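Long-range contacts in CPXV018 protein (Cowpox virus, PDB 4PDC), which probably acts as a viral MHC class I-like decoy ligand that binds the activating immune receptor NKG2D: residues F6-L10 with F59-F63; D94-L98 with W117-E122. The protein carries 2 engineered substitutions. All blocks are in the same frame, centred on the assembly; numbering follows the deposited sequence.

How the interactions relate
Both interactions dock a helix onto one antiparallel sheet, as in the MHC class I-like platform. Interaction 1 joins strand 2-13 to helix 51-64. Interaction 2 joins strand 90-99 to helix 113-126. They come in series along the chain, interaction 1 closing before interaction 2 opens. Strand 75-87 lies between the two strands in the sheet. The contact centres are about 11 Å apart, and the two contacts touch. Phe-62 of interaction 1 packs against Trp-117 and Ser-121 of interaction 2, and Leu-10 also meets Trp-117. The two helices thus share one buried apolar layer over the sheet. Thr-119 and Thr-120 of helix 113-126 meet the chain of another protein.

Interaction 1: residues F6-L10 with F59-F63; sequences FNFNL and FSEFF
Phe-6 meets Phe-59 where strand 2-13 runs under helix 51-64. This is helix-on-sheet packing in an MHC class I-like platform, and here it is built mostly from phenylalanines. The two segments run at 42° to each other. Phe-6 and Phe-59 meet rim to rim, with Phe-6 CD2 3.6 Å from Phe-59 CZ. Neither ring lies over the face of the other. Tyr-55, one turn earlier on the helix, contacts both rings.

Phe-8 has the largest share of the contact. Its CG stands anti to the carbonyl carbon (chi1 -61°), and the ring enters between Phe-59 and Phe-62. It turns its edge to the face of Phe-59 in an offset edge-to-face pair, with CE2 of Phe-8 3.7 Å from CD1 of Phe-59. One of its faces stacks on Phe-62, the centroids 4.2 Å apart and the planes tilted by 28°. Phe-62 CD2 comes within 3.6 Å of Phe-8 CD2. The two pairs together limit how the Phe-8 ring can tilt. Phe-62 also makes a cation-pi contact with Arg-124, which ties this cluster to helix 113-126.

Asn-9 contributes its backbone. Its O lies 3.6 Å from CE1 of Phe-63, a plain packing contact with the ring. Within the helix segment, Phe-62 CD2 sits over the centre of the Phe-63 ring, 3.9 Å above its plane.

Leu-10 ends the contact. Its CB approaches the edge of the Phe-63 ring, near the ring plane, with Leu-10 CB 4.0 Å from Phe-63 CE1.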
loop_
_atom_site.group_PDB
_atom_site.type_symbol
_atom_site.label_atom_id
_atom_site.label_comp_id
_atom_site.label_asym_id
_atom_site.label_seq_id
_atom_site.Cartn_x
_atom_site.Cartn_y
_atom_site.Cartn_z
ATOM N N PHE E 6 -7.560 -1.760 -16.077
ATOM C CA PHE E 6 -6.670 -2.912 -16.082
ATOM C C PHE E 6 -7.489 -4.167 -16.344
ATOM O O PHE E 6 -8.435 -4.444 -15.613
ATOM C CB PHE E 6 -5.937 -3.042 -14.747
ATOM C CG PHE E 6 -5.042 -1.885 -14.427
ATOM C CD1 PHE E 6 -5.559 -0.718 -13.895
ATOM C CD2 PHE E 6 -3.679 -1.971 -14.640
ATOM C CE1 PHE E 6 -4.736 0.345 -13.594
ATOM C CE2 PHE E 6 -2.850 -0.912 -14.339
ATOM C CZ PHE E 6 -3.379 0.248 -13.816
ATOM N N ASN E 7 -7.132 -4.915 -17.383
ATOM C CA ASN E 7 -7.827 -6.158 -17.707
ATOM C C ASN E 7 -6.905 -7.364 -17.544
ATOM O O ASN E 7 -6.035 -7.610 -18.378
ATOM C CB ASN E 7 -8.384 -6.110 -19.132
ATOM C CG ASN E 7 -9.353 -7.248 -19.416
ATOM O OD1 ASN E 7 -9.057 -8.154 -20.192
ATOM N ND2 ASN E 7 -10.513 -7.210 -18.769
ATOM N N PHE E 8 -7.098 -8.098 -16.452
ATOM C CA PHE E 8 -6.313 -9.289 -16.162
ATOM C C PHE E 8 -7.000 -10.518 -16.721
ATOM O O PHE E 8 -8.182 -10.732 -16.469
ATOM C CB PHE E 8 -6.119 -9.457 -14.656
ATOM C CG PHE E 8 -5.399 -8.323 -14.008
ATOM C CD1 PHE E 8 -6.077 -7.166 -13.656
ATOM C CD2 PHE E 8 -4.046 -8.414 -13.731
ATOM C CE1 PHE E 8 -5.412 -6.117 -13.051
ATOM C CE2 PHE E 8 -3.375 -7.364 -13.126
ATOM C CZ PHE E 8 -4.061 -6.216 -12.786
ATOM N N ASN E 9 -6.260 -11.327 -17.472
ATOM C CA ASN E 9 -6.801 -12.572 -18.004
ATOM C C ASN E 9 -5.872 -13.748 -17.752
ATOM O O ASN E 9 -4.672 -13.677 -18.026
ATOM C CB ASN E 9 -7.070 -12.445 -19.501
ATOM C CG ASN E 9 -7.740 -13.676 -20.074
ATOM O OD1 ASN E 9 -8.861 -14.014 -19.699
ATOM N ND2 ASN E 9 -7.058 -14.351 -20.990
ATOM N N LEU E 10 -6.444 -14.821 -17.212
ATOM C CA LEU E 10 -5.747 -16.089 -17.058
ATOM C C LEU E 10 -6.525 -17.161 -17.811
ATOM O O LEU E 10 -7.630 -17.526 -17.413
ATOM C CB LEU E 10 -5.600 -16.463 -15.579
ATOM C CG LEU E 10 -4.902 -17.796 -15.295
ATOM C CD1 LEU E 10 -3.476 -17.792 -15.808
ATOM C CD2 LEU E 10 -4.923 -18.110 -13.805
ATOM N N PHE E 59 1.811 -6.969 -11.735
ATOM C CA PHE E 59 1.145 -7.923 -12.614
ATOM C C PHE E 59 1.683 -9.338 -12.393
ATOM O O PHE E 59 0.908 -10.286 -12.270
ATOM C CB PHE E 59 1.302 -7.511 -14.083
ATOM C CG PHE E 59 0.603 -6.219 -14.438
ATOM C CD1 PHE E 59 -0.207 -5.564 -13.517
ATOM C CD2 PHE E 59 0.760 -5.657 -15.696
ATOM C CE1 PHE E 59 -0.843 -4.375 -13.844
ATOM C CE2 PHE E 59 0.124 -4.464 -16.029
ATOM C CZ PHE E 59 -0.676 -3.826 -15.102
ATOM N N SER E 60 3.002 -9.485 -12.336
ATOM C CA SER E 60 3.605 -10.801 -12.120
ATOM C C SER E 60 3.128 -11.406 -10.802
ATOM O O SER E 60 2.747 -12.578 -10.745
ATOM C CB SER E 60 5.133 -10.709 -12.133
ATOM O OG SER E 60 5.603 -10.261 -13.390
ATOM N N GLU E 61 3.133 -10.593 -9.749
ATOM C CA GLU E 61 2.687 -11.039 -8.435
ATOM C C GLU E 61 1.195 -11.383 -8.426
ATOM O O GLU E 61 0.777 -12.315 -7.743
ATOM C CB GLU E 61 2.985 -9.969 -7.382
ATOM C CG GLU E 61 4.470 -9.720 -7.147
ATOM C CD GLU E 61 5.160 -10.856 -6.412
ATOM O OE1 GLU E 61 4.466 -11.792 -5.958
ATOM O OE2 GLU E 61 6.404 -10.812 -6.286
ATOM N N PHE E 62 0.396 -10.632 -9.181
ATOM C CA PHE E 62 -1.039 -10.902 -9.282
ATOM C C PHE E 62 -1.294 -12.353 -9.673
ATOM O O PHE E 62 -2.159 -13.020 -9.102
ATOM C CB PHE E 62 -1.702 -9.966 -10.301
ATOM C CG PHE E 62 -3.166 -10.249 -10.526
ATOM C CD1 PHE E 62 -4.133 -9.611 -9.770
ATOM C CD2 PHE E 62 -3.574 -11.151 -11.500
ATOM C CE1 PHE E 62 -5.484 -9.872 -9.977
ATOM C CE2 PHE E 62 -4.918 -11.410 -11.714
ATOM C CZ PHE E 62 -5.870 -10.774 -10.949
ATOM N N PHE E 63 -0.532 -12.842 -10.645
ATOM C CA PHE E 63 -0.708 -14.205 -11.127
ATOM C C PHE E 63 -0.018 -15.234 -10.234
ATOM O O PHE E 63 -0.563 -16.306 -9.984
ATOM C CB PHE E 63 -0.189 -14.329 -12.558
ATOM C CG PHE E 63 -1.029 -13.599 -13.566
ATOM C CD1 PHE E 63 -2.272 -14.088 -13.932
ATOM C CD2 PHE E 63 -0.579 -12.425 -14.145
ATOM C CE1 PHE E 63 -3.050 -13.421 -14.859
ATOM C CE2 PHE E 63 -1.350 -11.754 -15.072
ATOM C CZ PHE E 63 -2.590 -12.252 -15.428
#

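Interaction 2: residues D94-L98 with W117-E122; sequences DQDYL and WLTTSE. Engineered in segment 94-98: Asp-96 (natural residue Phe).
Tyr-97 has CG anti to its carbonyl carbon (chi1 -50°), and Leu-118 has CG anti to its backbone N (chi1 176°). These first torsions turn the two side chains toward each other, and the second torsion of Leu-118 sets CD1 over the centre of the Tyr-97 ring. The CH-pi contact is close, with the methyl carbon CD1 of Leu-118 3.6 Å from the ring centroid of Tyr-97. Ser-121 CB lies at the edge of the same ring, 3.9 Å from Tyr-97 CE2. The helix segment runs obliquely antiparallel to the strand; helix 113-126 lies across the sheet of this MHC class I-like platform.

The hydroxyl of Tyr-97 reaches the helix backbone through a water, 2.9 Å from Tyr-97 OH. This water donates to Leu-118 O and accepts from Glu-122 N. It fills in for a direct helical bond between those two atoms, which are too far apart to make one.

Beyond the ring, Gln-95 NE2 donates to Glu-122 OE1 at 2.9 Å, with an N-H...O angle of 158°. The acceptor lies close to the amide plane, but the donor comes from above the carboxylate plane. Tyr-80 OH bonds to Gln-95 OE1 and helps fix the amide. Lys-126 forms a salt bridge with Glu-122 OE2. Trp-117 O accepts from both Ser-121 N and Ser-121 OG, and the OG bond is 2.7 Å long. The two donors reach this oxygen from opposite faces of the carbonyl plane.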
loop_
_atom_site.group_PDB
_atom_site.type_symbol
_atom_site.label_atom_id
_atom_site.label_comp_id
_atom_site.label_asym_id
_atom_site.label_seq_id
_atom_site.Cartn_x
_atom_site.Cartn_y
_atom_site.Cartn_z
ATOM N N ASP E 94 -14.799 0.695 -10.596
ATOM C CA ASP E 94 -15.621 -0.355 -11.165
ATOM C C ASP E 94 -14.769 -1.605 -11.304
ATOM O O ASP E 94 -13.600 -1.521 -11.681
ATOM C CB ASP E 94 -16.183 0.081 -12.523
ATOM C CG ASP E 94 -17.153 -0.925 -13.105
ATOM O OD1 ASP E 94 -17.757 -1.682 -12.318
ATOM O OD2 ASP E 94 -17.317 -0.955 -14.345
ATOM N N GLN E 95 -15.333 -2.761 -10.979
ATOM C CA GLN E 95 -14.617 -4.008 -11.196
ATOM C C GLN E 95 -15.575 -5.129 -11.551
ATOM O O GLN E 95 -16.701 -5.187 -11.053
ATOM C CB GLN E 95 -13.775 -4.385 -9.967
ATOM C CG GLN E 95 -14.557 -4.651 -8.689
ATOM C CD GLN E 95 -13.663 -5.065 -7.523
ATOM O OE1 GLN E 95 -12.439 -4.905 -7.567
ATOM N NE2 GLN E 95 -14.275 -5.603 -6.473
ATOM N N ASP E 96 -15.110 -6.007 -12.435
ATOM C CA ASP E 96 -15.900 -7.128 -12.924
ATOM C C ASP E 96 -15.079 -8.402 -12.864
ATOM O O ASP E 96 -13.852 -8.369 -12.984
ATOM C CB ASP E 96 -16.368 -6.882 -14.361
ATOM C CG ASP E 96 -17.338 -5.725 -14.470
ATOM O OD1 ASP E 96 -18.209 -5.590 -13.584
ATOM O OD2 ASP E 96 -17.227 -4.952 -15.445
ATOM N N TYR E 97 -15.773 -9.517 -12.679
ATOM C CA TYR E 97 -15.173 -10.843 -12.710
ATOM C C TYR E 97 -15.879 -11.681 -13.768
ATOM O O TYR E 97 -17.109 -11.765 -13.759
ATOM C CB TYR E 97 -15.290 -11.533 -11.353
ATOM C CG TYR E 97 -14.835 -10.712 -10.171
ATOM C CD1 TYR E 97 -15.680 -9.781 -9.580
ATOM C CD2 TYR E 97 -13.568 -10.886 -9.629
ATOM C CE1 TYR E 97 -15.272 -9.038 -8.491
ATOM C CE2 TYR E 97 -13.150 -10.147 -8.540
ATOM C CZ TYR E 97 -14.008 -9.224 -7.974
ATOM O OH TYR E 97 -13.598 -8.486 -6.887
ATOM N N LEU E 98 -15.110 -12.296 -14.665
ATOM C CA LEU E 98 -15.675 -13.163 -15.699
ATOM C C LEU E 98 -15.114 -14.572 -15.594
ATOM O O LEU E 98 -13.908 -14.764 -15.420
ATOM C CB LEU E 98 -15.393 -12.629 -17.109
ATOM C CG LEU E 98 -15.662 -11.159 -17.417
ATOM C CD1 LEU E 98 -15.161 -10.816 -18.810
ATOM C CD2 LEU E 98 -17.136 -10.871 -17.298
ATOM N N TRP E 117 -10.758 -17.057 -7.497
ATOM C CA TRP E 117 -10.531 -15.913 -8.368
ATOM C C TRP E 117 -11.383 -14.728 -7.923
ATOM O O TRP E 117 -10.919 -13.589 -7.889
ATOM C CB TRP E 117 -10.849 -16.295 -9.815
ATOM C CG TRP E 117 -10.589 -15.216 -10.824
ATOM C CD1 TRP E 117 -11.505 -14.356 -11.355
ATOM C CD2 TRP E 117 -9.333 -14.890 -11.433
ATOM N NE1 TRP E 117 -10.900 -13.515 -12.260
ATOM C CE2 TRP E 117 -9.566 -13.820 -12.323
ATOM C CE3 TRP E 117 -8.037 -15.399 -11.313
ATOM C CZ2 TRP E 117 -8.552 -13.255 -13.092
ATOM C CZ3 TRP E 117 -7.030 -14.834 -12.077
ATOM C CH2 TRP E 117 -7.294 -13.774 -12.954
ATOM N N LEU E 118 -12.629 -15.018 -7.568
ATOM C CA LEU E 118 -13.582 -14.002 -7.142
ATOM C C LEU E 118 -13.191 -13.374 -5.813
ATOM O O LEU E 118 -13.309 -12.160 -5.634
ATOM C CB LEU E 118 -14.989 -14.609 -7.028
ATOM C CG LEU E 118 -16.104 -13.701 -6.491
ATOM C CD1 LEU E 118 -16.375 -12.535 -7.433
ATOM C CD2 LEU E 118 -17.381 -14.499 -6.258
ATOM N N THR E 119 -12.732 -14.199 -4.879
ATOM C CA THR E 119 -12.461 -13.715 -3.535
ATOM C C THR E 119 -11.038 -13.195 -3.337
ATOM O O THR E 119 -10.737 -12.665 -2.268
ATOM C CB THR E 119 -12.713 -14.811 -2.484
ATOM O OG1 THR E 119 -11.818 -15.911 -2.696
ATOM C CG2 THR E 119 -14.147 -15.304 -2.566
ATOM N N THR E 120 -10.171 -13.331 -4.343
ATOM C CA THR E 120 -8.762 -12.943 -4.170
ATOM C C THR E 120 -8.201 -11.974 -5.208
ATOM O O THR E 120 -7.106 -11.446 -5.020
ATOM C CB THR E 120 -7.826 -14.175 -4.186
ATOM O OG1 THR E 120 -7.784 -14.738 -5.504
ATOM C CG2 THR E 120 -8.281 -15.214 -3.180
ATOM N N SER E 121 -8.917 -11.750 -6.304
ATOM C CA SER E 121 -8.386 -10.907 -7.373
ATOM C C SER E 121 -8.126 -9.468 -6.916
ATOM O O SER E 121 -7.029 -8.938 -7.111
ATOM C CB SER E 121 -9.340 -10.911 -8.569
ATOM O OG SER E 121 -9.172 -12.094 -9.331
ATOM N N GLU E 122 -9.130 -8.831 -6.316
ATOM C CA GLU E 122 -8.969 -7.462 -5.830
ATOM C C GLU E 122 -7.833 -7.400 -4.812
ATOM O O GLU E 122 -6.975 -6.524 -4.867
ATOM C CB GLU E 122 -10.271 -6.945 -5.208
ATOM C CG GLU E 122 -10.209 -5.482 -4.780
ATOM C CD GLU E 122 -11.520 -4.974 -4.202
ATOM O OE1 GLU E 122 -12.494 -5.752 -4.143
ATOM O OE2 GLU E 122 -11.572 -3.790 -3.805
HETATM O O HOH W 1 -11.628 -9.979 -5.459
#